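Local coordinates for Syntaxin1 (Monosiga brevicollis, PDB 2XHE), which probably acts as a SNAP receptor of the syntaxin family, pairing with other SNARE proteins in membrane fusion and vesicle transport, at residues 55-58 against 59-63; 65-68 against 69-73; 86-89 against 90-93; 94-97 against 98-102; 152-155 against 156-160. One frame throughout, in Å; residues are numbered along the deposited sequence.

All five contacts are local, each lying within a helix turn or two, so none closes a loop and none nests in or crosses another. From the N terminus, contacts 1 and 2 follow one another along helix 44-72, with centres about 15 Å apart. The chain then turns into helix 80-116, where contact 3 runs directly into contact 4; contact 5 lies later, on helix 131-171. Across the helices, contact 1 packs on contact 4, and contact 2 on contacts 3 and 4. Contact 5 meets contact 2 through Arg153, Val157 and Gln158, and contact 4 through Tyr154 and Gln158. Together they sample the packing of three helices, consistent with the Habc domain of syntaxins.

Contact 1. Residues 55-58 against 59-63; sequences DNIE and DIEQA
Asp59 and Ile60 fold back on the carbonyls of Asp55 and Asn56, and the backbone carries most of this contact. Four successive i to i+4 hydrogen bonds join the two segments: Asp59 N to Asp55 O (2.9 Å), Ile60 N to Asn56 O (2.7 Å), Glu61 N to Ile57 O (2.8 Å) and Gln62 N to Glu58 O (3.1 Å). The second is almost straight, with an N-H...O angle of 176°.

Side-chain carbons lie against these same carbonyl oxygens, as in any helix; no apolar pair forms between the two segments. Ile60 keeps CG1 beside its own backbone N (chi1 -59°), which lays that branch alongside Asn56 O. Glu61 does likewise with CG, next to Ile57 O, before its chain runs on extended. Gln62 bends at chi2 instead, and its oxygen OE1 comes to 3.5 Å from Glu58 O; both are acceptors, and no hydrogen bond joins them.

The ionisable side chains of residues 55-63 are all acidic. Asp55, Glu58, Asp59 and Glu61 keep their carboxylates apart: Asp55 OD1 and Asp59 OD1 are 6.7 Å from each other, and Glu58 OE2 and Glu61 OE2 6.3 Å. Lys51 offers Asp55 a long, weak ion pair one turn earlier.

Within the bundle, this part of helix 44-72 lies between two partners. Asn56, Asp59 and Ala63 rest on helix 80-116, through Leu100, Ile104 and Ile97, while Ile57, Ile60 and Glu61 pack against Val150 of helix 131-171.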
loop_
_atom_site.group_PDB
_atom_site.type_symbol
_atom_site.label_atom_id
_atom_site.label_comp_id
_atom_site.label_asym_id
_atom_site.label_seq_id
_atom_site.Cartn_x
_atom_site.Cartn_y
_atom_site.Cartn_z
ATOM N N ASP B 55 -0.137 20.233 20.082
ATOM C CA ASP B 55 0.416 21.588 20.209
ATOM C C ASP B 55 1.874 21.620 20.676
ATOM O O ASP B 55 2.698 22.313 20.081
ATOM C CB ASP B 55 -0.455 22.463 21.118
ATOM C CG ASP B 55 -1.709 22.973 20.420
ATOM O OD1 ASP B 55 -1.775 22.894 19.175
ATOM O OD2 ASP B 55 -2.628 23.449 21.123
ATOM N N ASN B 56 2.188 20.878 21.736
ATOM C CA ASN B 56 3.560 20.799 22.217
ATOM C C ASN B 56 4.495 20.265 21.140
ATOM O O ASN B 56 5.587 20.814 20.944
ATOM C CB ASN B 56 3.656 19.911 23.457
ATOM C CG ASN B 56 3.053 20.548 24.685
ATOM O OD1 ASN B 56 2.627 21.700 24.655
ATOM N ND2 ASN B 56 3.021 19.802 25.782
ATOM N N ILE B 57 4.073 19.190 20.461
ATOM C CA ILE B 57 4.864 18.588 19.384
ATOM C C ILE B 57 5.213 19.633 18.318
ATOM O O ILE B 57 6.385 19.811 17.982
ATOM C CB ILE B 57 4.158 17.362 18.734
ATOM C CG1 ILE B 57 4.244 16.134 19.631
ATOM C CG2 ILE B 57 4.781 16.996 17.390
ATOM C CD1 ILE B 57 3.428 14.977 19.103
ATOM N N GLU B 58 4.200 20.328 17.799
ATOM C CA GLU B 58 4.436 21.433 16.860
ATOM C C GLU B 58 5.411 22.481 17.427
ATOM O O GLU B 58 6.326 22.924 16.733
ATOM C CB GLU B 58 3.121 22.097 16.435
ATOM C CG GLU B 58 2.166 21.195 15.668
ATOM C CD GLU B 58 0.955 21.948 15.122
ATOM O OE1 GLU B 58 0.993 23.200 15.073
ATOM O OE2 GLU B 58 -0.037 21.288 14.737
ATOM N N ASP B 59 5.215 22.873 18.685
ATOM C CA ASP B 59 6.140 23.785 19.351
ATOM C C ASP B 59 7.563 23.244 19.281
ATOM O O ASP B 59 8.464 23.918 18.773
ATOM C CB ASP B 59 5.733 24.017 20.809
ATOM C CG ASP B 59 4.556 24.983 20.948
ATOM O OD1 ASP B 59 4.237 25.691 19.963
ATOM O OD2 ASP B 59 3.949 25.035 22.045
ATOM N N ILE B 60 7.759 22.026 19.784
ATOM C CA ILE B 60 9.064 21.378 19.721
ATOM C C ILE B 60 9.636 21.386 18.296
ATOM O O ILE B 60 10.818 21.669 18.102
ATOM C CB ILE B 60 9.018 19.935 20.255
ATOM C CG1 ILE B 60 8.540 19.909 21.704
ATOM C CG2 ILE B 60 10.383 19.274 20.144
ATOM C CD1 ILE B 60 8.784 18.569 22.385
ATOM N N GLU B 61 8.799 21.086 17.303
ATOM C CA GLU B 61 9.242 21.072 15.906
ATOM C C GLU B 61 9.891 22.381 15.481
ATOM O O GLU B 61 10.929 22.373 14.824
ATOM C CB GLU B 61 8.091 20.744 14.959
ATOM C CG GLU B 61 7.752 19.273 14.903
ATOM C CD GLU B 61 6.971 18.904 13.663
ATOM O OE1 GLU B 61 7.612 18.536 12.652
ATOM O OE2 GLU B 61 5.722 18.984 13.700
ATOM N N GLN B 62 9.264 23.498 15.850
ATOM C CA GLN B 62 9.783 24.829 15.545
ATOM C C GLN B 62 11.049 25.094 16.356
ATOM O O GLN B 62 12.059 25.554 15.824
ATOM C CB GLN B 62 8.729 25.894 15.857
ATOM C CG GLN B 62 8.310 26.760 14.666
ATOM C CD GLN B 62 7.459 26.006 13.646
ATOM O OE1 GLN B 62 6.821 25.001 13.966
ATOM N NE2 GLN B 62 7.445 26.497 12.408
ATOM N N ALA B 63 10.983 24.793 17.648
ATOM C CA ALA B 63 12.121 24.936 18.549
ATOM C C ALA B 63 13.369 24.187 18.062
ATOM O O ALA B 63 14.480 24.714 18.117
ATOM C CB ALA B 63 11.735 24.475 19.956
#

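Contact 2. Residues 65-68 against 69-73; sequences EQVA and QLHTE
Val67 sets CG1 opposite its backbone N (chi1 -178°), and His71 swings its imidazole back along the helix with chi1 -89°; the two side chains run side by side and point the same way. Val67 CG1 lies 3.4 Å from His71 CD2, one turn on, and the same ring carbon approaches Val67 O obliquely. The far nitrogen of the ring, NE2, is satisfied by a hydrogen bond to Gln158 NE2 on helix 131-171.

On another side of the helix Leu70 keeps CG near Gln66 O, an ordinary helix neighbour, beside the Leu70 N to Gln66 O hydrogen bond (3.1 Å). Further along, the backbone bonding slackens: His71 N shares weak bonds with Val67 O (3.2 Å) and Ala68 O (3.3 Å), and Thr72 N reaches Ala68 O only weakly. Thr72 OG1 turns back to Gln69 O in another weak bond.

Val67, Leu70 and His71 all pack on helix 80-116, against Thr93, Leu90 and Met94. Residues facing the neighbouring helix, spaced three and four apart, are characteristic of a coiled-coil-like helical bundle, here the probable Habc bundle.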
loop_
_atom_site.group_PDB
_atom_site.type_symbol
_atom_site.label_atom_id
_atom_site.label_comp_id
_atom_site.label_asym_id
_atom_site.label_seq_id
_atom_site.Cartn_x
_atom_site.Cartn_y
_atom_site.Cartn_z
ATOM N N GLU B 65 14.275 23.391 15.004
ATOM C CA GLU B 65 14.881 24.003 13.823
ATOM C C GLU B 65 15.490 25.370 14.131
ATOM O O GLU B 65 16.067 26.014 13.257
ATOM C CB GLU B 65 13.872 24.098 12.672
ATOM C CG GLU B 65 13.190 22.766 12.316
ATOM C CD GLU B 65 14.168 21.658 11.922
ATOM O OE1 GLU B 65 15.275 21.976 11.430
ATOM O OE2 GLU B 65 13.824 20.466 12.098
ATOM N N GLN B 66 15.369 25.802 15.382
ATOM C CA GLN B 66 16.006 27.030 15.834
ATOM C C GLN B 66 17.276 26.705 16.610
ATOM O O GLN B 66 18.258 27.445 16.556
ATOM C CB GLN B 66 15.044 27.852 16.694
ATOM C CG GLN B 66 13.875 28.459 15.920
ATOM C CD GLN B 66 12.687 28.769 16.810
ATOM O OE1 GLN B 66 12.823 28.858 18.036
ATOM N NE2 GLN B 66 11.511 28.923 16.201
ATOM N N VAL B 67 17.250 25.597 17.340
ATOM C CA VAL B 67 18.462 25.085 17.963
ATOM C C VAL B 67 19.449 24.719 16.856
ATOM O O VAL B 67 20.657 24.767 17.046
ATOM C CB VAL B 67 18.180 23.859 18.861
ATOM C CG1 VAL B 67 19.453 23.382 19.523
ATOM C CG2 VAL B 67 17.138 24.199 19.914
ATOM N N ALA B 68 18.925 24.368 15.688
ATOM C CA ALA B 68 19.776 24.047 14.546
ATOM C C ALA B 68 20.691 25.225 14.202
ATOM O O ALA B 68 21.915 25.083 14.189
ATOM C CB ALA B 68 18.935 23.643 13.342
ATOM N N GLN B 69 20.098 26.386 13.936
ATOM C CA GLN B 69 20.871 27.589 13.624
ATOM C C GLN B 69 21.783 28.018 14.770
ATOM O O GLN B 69 22.983 28.219 14.577
ATOM C CB GLN B 69 19.947 28.746 13.248
ATOM C CG GLN B 69 19.081 28.463 12.047
ATOM C CD GLN B 69 18.195 29.634 11.695
ATOM O OE1 GLN B 69 18.258 30.689 12.330
ATOM N NE2 GLN B 69 17.358 29.458 10.675
ATOM N N LEU B 70 21.211 28.161 15.962
ATOM C CA LEU B 70 21.976 28.599 17.125
ATOM C C LEU B 70 23.276 27.813 17.315
ATOM O O LEU B 70 24.235 28.321 17.895
ATOM C CB LEU B 70 21.121 28.528 18.393
ATOM C CG LEU B 70 19.921 29.471 18.482
ATOM C CD1 LEU B 70 19.297 29.398 19.868
ATOM C CD2 LEU B 70 20.338 30.901 18.154
ATOM N N HIS B 71 23.303 26.576 16.824
ATOM C CA HIS B 71 24.489 25.731 16.929
ATOM C C HIS B 71 25.534 26.050 15.862
ATOM O O HIS B 71 26.700 26.302 16.183
ATOM C CB HIS B 71 24.110 24.254 16.841
ATOM C CG HIS B 71 23.784 23.635 18.162
ATOM N ND1 HIS B 71 24.647 23.679 19.237
ATOM C CD2 HIS B 71 22.700 22.942 18.580
ATOM C CE1 HIS B 71 24.104 23.050 20.261
ATOM N NE2 HIS B 71 22.920 22.593 19.890
ATOM N N THR B 72 25.113 26.021 14.598
ATOM C CA THR B 72 26.015 26.277 13.477
ATOM C C THR B 72 26.409 27.748 13.425
ATOM O O THR B 72 27.293 28.141 12.661
ATOM C CB THR B 72 25.389 25.875 12.120
ATOM O OG1 THR B 72 24.202 26.646 11.885
ATOM C CG2 THR B 72 25.059 24.375 12.089
ATOM N N GLU B 73 25.744 28.551 14.249
ATOM C CA GLU B 73 26.020 29.977 14.337
ATOM C C GLU B 73 27.116 30.248 15.372
ATOM O O GLU B 73 27.826 31.251 15.287
ATOM C CB GLU B 73 24.736 30.740 14.681
ATOM C CG GLU B 73 24.808 32.248 14.477
ATOM C CD GLU B 73 23.484 32.942 14.762
ATOM O OE1 GLU B 73 22.421 32.358 14.451
ATOM O OE2 GLU B 73 23.509 34.075 15.297
#

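Contact 3. Residues 86-89 against 90-93; sequences LNEK and LQDT
The amides of Asn87 and Gln91 are turned 45° against each other and do not stack; Gln91 OE1 stands 4.1 Å from both OD1 and ND2 of Asn87. In Gln91, chi1 of 61° sets CG between the backbone N and the carbonyl carbon, beside Asn87 O, and the amide follows it along an extended chain. The Asn87 side chain crosses Leu90 at about a right angle, OD1 reaching the methyl CD1 of Leu90 at 3.9 Å, and its ND2 makes a weak hydrogen bond to Asp218.

Leu90 N bonds to Leu86 O (3.0 Å) in the usual i+4 manner. Lys89 O then takes two donors. Thr93 N comes to it at 2.7 Å, almost in line with the carbonyl, whereas Asp92 N, 2.8 Å from Lys89 O, sits well above the carbonyl plane. Thr93 OG1 turns back to donate to Leu90 O at 3.1 Å.

The chemistry is thus divided. A mainly apolar side, Leu90 with Thr93, meets helix 44-72 at Leu70, His71 and Val67, and Lys89 also packs on Leu70. Lys89 O accepts from two backbone donors, one of them poorly directed, while Glu88, Gln91 and Asp92 are exposed.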
loop_
_atom_site.group_PDB
_atom_site.type_symbol
_atom_site.label_atom_id
_atom_site.label_comp_id
_atom_site.label_asym_id
_atom_site.label_seq_id
_atom_site.Cartn_x
_atom_site.Cartn_y
_atom_site.Cartn_z
ATOM N N LEU B 86 24.678 33.540 22.420
ATOM C CA LEU B 86 24.018 32.396 21.801
ATOM C C LEU B 86 23.768 31.274 22.806
ATOM O O LEU B 86 22.639 30.802 22.938
ATOM C CB LEU B 86 24.830 31.874 20.610
ATOM C CG LEU B 86 24.940 32.811 19.405
ATOM C CD1 LEU B 86 25.668 32.120 18.259
ATOM C CD2 LEU B 86 23.563 33.304 18.962
ATOM N N ASN B 87 24.813 30.850 23.513
ATOM C CA ASN B 87 24.668 29.815 24.533
ATOM C C ASN B 87 23.568 30.152 25.546
ATOM O O ASN B 87 23.154 29.301 26.329
ATOM C CB ASN B 87 25.995 29.568 25.252
ATOM C CG ASN B 87 26.144 28.130 25.735
ATOM O OD1 ASN B 87 25.451 27.225 25.265
ATOM N ND2 ASN B 87 27.065 27.913 26.669
ATOM N N GLU B 88 23.098 31.397 25.518
ATOM C CA GLU B 88 22.031 31.855 26.406
ATOM C C GLU B 88 20.669 31.446 25.850
ATOM O O GLU B 88 19.755 31.097 26.603
ATOM C CB GLU B 88 22.095 33.379 26.566
ATOM C CG GLU B 88 21.318 33.940 27.754
ATOM C CD GLU B 88 22.117 33.902 29.046
ATOM O OE1 GLU B 88 23.152 33.200 29.087
ATOM O OE2 GLU B 88 21.714 34.576 30.019
ATOM N N LYS B 89 20.541 31.510 24.526
ATOM C CA LYS B 89 19.340 31.053 23.833
ATOM C C LYS B 89 19.297 29.524 23.797
ATOM O O LYS B 89 18.280 28.915 24.132
ATOM C CB LYS B 89 19.290 31.599 22.398
ATOM C CG LYS B 89 19.191 33.116 22.264
ATOM C CD LYS B 89 19.030 33.544 20.798
ATOM C CE LYS B 89 18.838 35.057 20.668
ATOM N NZ LYS B 89 18.590 35.511 19.266
ATOM N N LEU B 90 20.408 28.915 23.385
ATOM C CA LEU B 90 20.510 27.463 23.283
ATOM C C LEU B 90 19.974 26.755 24.515
ATOM O O LEU B 90 19.032 25.971 24.421
ATOM C CB LEU B 90 21.959 27.027 23.064
ATOM C CG LEU B 90 22.548 27.055 21.657
ATOM C CD1 LEU B 90 23.993 26.593 21.711
ATOM C CD2 LEU B 90 21.740 26.181 20.715
ATOM N N GLN B 91 20.578 27.014 25.669
ATOM C CA GLN B 91 20.194 26.285 26.868
ATOM C C GLN B 91 18.865 26.791 27.392
ATOM O O GLN B 91 18.362 26.307 28.404
ATOM C CB GLN B 91 21.278 26.355 27.943
ATOM C CG GLN B 91 21.600 27.744 28.437
ATOM C CD GLN B 91 22.931 27.785 29.158
ATOM O OE1 GLN B 91 23.776 26.903 28.970
ATOM N NE2 GLN B 91 23.129 28.808 29.988
ATOM N N ASP B 92 18.296 27.760 26.686
ATOM C CA ASP B 92 16.985 28.285 27.037
ATOM C C ASP B 92 15.915 27.564 26.228
ATOM O O ASP B 92 14.928 27.076 26.779
ATOM C CB ASP B 92 16.925 29.796 26.808
ATOM C CG ASP B 92 15.672 30.423 27.384
ATOM O OD1 ASP B 92 14.562 29.933 27.077
ATOM O OD2 ASP B 92 15.797 31.409 28.143
ATOM N N THR B 93 16.118 27.489 24.918
ATOM C CA THR B 93 15.246 26.691 24.062
ATOM C C THR B 93 15.381 25.205 24.399
ATOM O O THR B 93 14.383 24.495 24.463
ATOM C CB THR B 93 15.536 26.921 22.565
ATOM O OG1 THR B 93 16.891 26.564 22.283
ATOM C CG2 THR B 93 15.328 28.384 22.192
#

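Contact 4. Residues 94-97 against 98-102; sequences MARI and SALGN
Leu100 folds down on Arg96, and this is where the helix turn is most closely knit. Leu100 N donates to Arg96 O at 2.7 Å, nearly straight (171°). Beyond it the two side chains run alongside each other: Arg96 sends CG opposite its backbone N (chi1 -171°), and Leu100 CD1 meets Arg96 CG at 4.1 Å. The touch is made by this methylene; beyond it the arginine chain bends at chi2 and chi3.

The other backbone bonds are less direct. Ala99 N reaches Ala95 O at 2.9 Å, but Ser98 N on Met94 O (3.1 Å) and Gly101 N on Ile97 O (2.9 Å) both stand above the planes of the carbonyls that receive them.

Ile97 belongs to the buried side, packing on Ala63 and Val67 of helix 44-72 and on Tyr154 of helix 131-171. Met94 adds to this layer against His71, Tyr154 and Gln158, and Leu100 touches Asn56 of helix 44-72. The solvent side is formed by Ala95, Arg96 and Ala99. The two alanines have little side-chain contact across the turn beyond the backbone, whereas Arg96 touches through its CG. Chemically, the turn is held by main-chain hydrogen bonds and one aliphatic touch between Arg96 and Leu100, with the arginine itself exposed.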
loop_
_atom_site.group_PDB
_atom_site.type_symbol
_atom_site.label_atom_id
_atom_site.label_comp_id
_atom_site.label_asym_id
_atom_site.label_seq_id
_atom_site.Cartn_x
_atom_site.Cartn_y
_atom_site.Cartn_z
ATOM N N MET B 94 16.615 24.753 24.626
ATOM C CA MET B 94 16.894 23.373 25.017
ATOM C C MET B 94 16.088 22.934 26.228
ATOM O O MET B 94 15.602 21.807 26.291
ATOM C CB MET B 94 18.377 23.189 25.342
ATOM C CG MET B 94 19.267 22.902 24.146
ATOM S SD MET B 94 20.892 22.336 24.675
ATOM C CE MET B 94 21.798 22.496 23.141
ATOM N N ALA B 95 15.975 23.826 27.199
ATOM C CA ALA B 95 15.259 23.540 28.431
ATOM C C ALA B 95 13.768 23.542 28.181
ATOM O O ALA B 95 13.020 22.847 28.862
ATOM C CB ALA B 95 15.608 24.565 29.483
ATOM N N ARG B 96 13.331 24.344 27.217
ATOM C CA ARG B 96 11.918 24.365 26.871
ATOM C C ARG B 96 11.531 23.088 26.124
ATOM O O ARG B 96 10.552 22.425 26.469
ATOM C CB ARG B 96 11.561 25.601 26.050
ATOM C CG ARG B 96 10.052 25.768 25.866
ATOM C CD ARG B 96 9.615 27.220 25.986
ATOM N NE ARG B 96 10.592 28.115 25.376
ATOM C CZ ARG B 96 10.795 28.215 24.063
ATOM N NH1 ARG B 96 10.079 27.464 23.208
ATOM N NH2 ARG B 96 11.721 29.062 23.606
ATOM N N ILE B 97 12.315 22.753 25.105
ATOM C CA ILE B 97 12.118 21.533 24.344
ATOM C C ILE B 97 12.057 20.350 25.294
ATOM O O ILE B 97 11.293 19.412 25.094
ATOM C CB ILE B 97 13.243 21.340 23.321
ATOM C CG1 ILE B 97 13.199 22.481 22.302
ATOM C CG2 ILE B 97 13.133 19.953 22.641
ATOM C CD1 ILE B 97 14.191 22.372 21.182
ATOM N N SER B 98 12.861 20.416 26.341
ATOM C CA SER B 98 12.865 19.397 27.372
ATOM C C SER B 98 11.593 19.437 28.233
ATOM O O SER B 98 10.941 18.414 28.438
ATOM C CB SER B 98 14.126 19.545 28.224
ATOM O OG SER B 98 14.015 18.826 29.434
ATOM N N ALA B 99 11.237 20.621 28.727
ATOM C CA ALA B 99 10.024 20.792 29.528
ATOM C C ALA B 99 8.764 20.392 28.749
ATOM O O ALA B 99 7.836 19.797 29.308
ATOM C CB ALA B 99 9.920 22.223 30.025
ATOM N N LEU B 100 8.741 20.734 27.461
ATOM C CA LEU B 100 7.674 20.323 26.558
ATOM C C LEU B 100 7.703 18.813 26.328
ATOM O O LEU B 100 6.661 18.155 26.304
ATOM C CB LEU B 100 7.797 21.056 25.227
ATOM C CG LEU B 100 7.230 22.477 25.237
ATOM C CD1 LEU B 100 7.472 23.186 23.920
ATOM C CD2 LEU B 100 5.760 22.399 25.529
ATOM N N GLY B 101 8.906 18.274 26.162
ATOM C CA GLY B 101 9.099 16.841 26.053
ATOM C C GLY B 101 8.528 16.062 27.227
ATOM O O GLY B 101 7.740 15.137 27.035
ATOM N N ASN B 102 8.919 16.430 28.443
ATOM C CA ASN B 102 8.459 15.725 29.633
ATOM C C ASN B 102 6.952 15.779 29.835
ATOM O O ASN B 102 6.354 14.828 30.338
ATOM C CB ASN B 102 9.196 16.219 30.880
ATOM C CG ASN B 102 10.654 15.801 30.889
ATOM O OD1 ASN B 102 11.551 16.635 31.013
ATOM N ND2 ASN B 102 10.900 14.500 30.732
#

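Contact 5. Residues 152-155 against 156-160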
loop_
_atom_site.group_PDB
_atom_site.type_symbol
_atom_site.label_atom_id
_atom_site.label_comp_id
_atom_site.label_asym_id
_atom_site.label_seq_id
_atom_site.Cartn_x
_atom_site.Cartn_y
_atom_site.Cartn_z
ATOM N N THR B 152 13.399 12.380 17.269
ATOM C CA THR B 152 14.499 11.775 16.551
ATOM C C THR B 152 15.172 12.852 15.732
ATOM O O THR B 152 16.381 12.814 15.521
ATOM C CB THR B 152 14.023 10.619 15.661
ATOM O OG1 THR B 152 13.562 9.552 16.498
ATOM C CG2 THR B 152 15.158 10.108 14.789
ATOM N N ARG B 153 14.383 13.820 15.279
ATOM C CA ARG B 153 14.936 14.951 14.544
ATOM C C ARG B 153 15.838 15.738 15.486
ATOM O O ARG B 153 16.937 16.140 15.112
ATOM C CB ARG B 153 13.827 15.830 13.967
ATOM C CG ARG B 153 14.330 17.062 13.240
ATOM C CD ARG B 153 15.458 16.725 12.274
ATOM N NE ARG B 153 15.974 17.920 11.605
ATOM C CZ ARG B 153 17.196 18.026 11.086
ATOM N NH1 ARG B 153 18.047 17.007 11.158
ATOM N NH2 ARG B 153 17.571 19.156 10.497
ATOM N N TYR B 154 15.371 15.921 16.719
ATOM C CA TYR B 154 16.150 16.574 17.769
ATOM C C TYR B 154 17.436 15.796 18.047
ATOM O O TYR B 154 18.535 16.333 17.939
ATOM C CB TYR B 154 15.306 16.692 19.040
ATOM C CG TYR B 154 15.914 17.515 20.159
ATOM C CD1 TYR B 154 16.372 18.806 19.936
ATOM C CD2 TYR B 154 15.990 17.008 21.453
ATOM C CE1 TYR B 154 16.916 19.566 20.974
ATOM C CE2 TYR B 154 16.528 17.757 22.495
ATOM C CZ TYR B 154 16.990 19.035 22.252
ATOM O OH TYR B 154 17.526 19.774 23.290
ATOM N N ASN B 155 17.295 14.523 18.400
ATOM C CA ASN B 155 18.447 13.664 18.646
ATOM C C ASN B 155 19.472 13.754 17.518
ATOM O O ASN B 155 20.679 13.678 17.759
ATOM C CB ASN B 155 17.997 12.212 18.846
ATOM C CG ASN B 155 19.155 11.266 19.108
ATOM O OD1 ASN B 155 19.775 10.750 18.171
ATOM N ND2 ASN B 155 19.435 11.007 20.388
ATOM N N ASP B 156 18.991 13.929 16.290
ATOM C CA ASP B 156 19.877 13.959 15.132
ATOM C C ASP B 156 20.654 15.263 15.021
ATOM O O ASP B 156 21.838 15.238 14.705
ATOM C CB ASP B 156 19.115 13.667 13.838
ATOM C CG ASP B 156 19.121 12.185 13.478
ATOM O OD1 ASP B 156 19.825 11.397 14.153
ATOM O OD2 ASP B 156 18.424 11.808 12.511
ATOM N N VAL B 157 19.996 16.391 15.293
ATOM C CA VAL B 157 20.659 17.701 15.247
ATOM C C VAL B 157 21.633 17.900 16.414
ATOM O O VAL B 157 22.639 18.594 16.272
ATOM C CB VAL B 157 19.642 18.874 15.162
ATOM C CG1 VAL B 157 18.609 18.768 16.256
ATOM C CG2 VAL B 157 20.352 20.223 15.231
ATOM N N GLN B 158 21.346 17.280 17.557
ATOM C CA GLN B 158 22.265 17.321 18.700
ATOM C C GLN B 158 23.565 16.561 18.430
ATOM O O GLN B 158 24.651 17.137 18.473
ATOM C CB GLN B 158 21.594 16.803 19.979
ATOM C CG GLN B 158 20.486 17.712 20.523
ATOM C CD GLN B 158 20.986 19.091 20.973
ATOM O OE1 GLN B 158 21.151 19.347 22.165
ATOM N NE2 GLN B 158 21.212 19.980 20.016
ATOM N N ALA B 159 23.458 15.270 18.153
ATOM C CA ALA B 159 24.632 14.474 17.808
ATOM C C ALA B 159 25.340 14.997 16.557
ATOM O O ALA B 159 26.564 14.967 16.479
ATOM C CB ALA B 159 24.248 13.025 17.630
ATOM N N GLU B 160 24.562 15.465 15.583
ATOM C CA GLU B 160 25.105 16.052 14.357
ATOM C C GLU B 160 26.029 17.217 14.676
ATOM O O GLU B 160 27.117 17.329 14.109
ATOM C CB GLU B 160 23.967 16.527 13.446
ATOM C CG GLU B 160 24.390 17.285 12.190
ATOM C CD GLU B 160 23.207 17.601 11.269
ATOM O OE1 GLU B 160 23.267 18.619 10.546
ATOM O OE2 GLU B 160 22.216 16.835 11.268
#
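Helical backbone bonds run from Asp156 N to Thr152 O (2.9 Å), Val157 N to Arg153 O (3.1 Å), Gln158 N to Tyr154 O (3.0 Å) and Ala159 N to Asn155 O (3.2 Å). Tyr154 and Gln158, one turn apart, make the main side-chain contact. The tyrosine holds its ring opposite the backbone N (chi1 -172°). In Gln158, chi1 of -69° puts CG over one face of that ring, toward the rim and 4.1 Å from the Tyr154 centroid, in a CH-pi contact. The bend at chi2 then lays the amide almost parallel to the ring, only 9° between the planes, so the pair is stacked; Gln158 OE1 lies 3.8 Å from Tyr154 OH. Both polar ends of Gln158 are engaged outside, NE2 by His71 NE2 and OE1 by Ser225, which fixes the amide's rotation. Val157 CG1 adds an oblique touch to the ring, 4.3 Å from Tyr154 CD1.

Arg153 NH1 and Glu160 OE2 lie 4.2 Å apart and may attract weakly; Arg153 NE also has a long, weak ion pair with Glu65.

Within the fold, Tyr154 wedges between helices: Ile64 of helix 44-72, Met94 and Ile97 of helix 80-116, and Ser225 and Leu229 of helix 214-237 all touch it. Thr152, Asn155 and Ala159 face the chain of another protein, so this turn of helix 131-171 joins the bundle interior to helix 214-237 and to that partner.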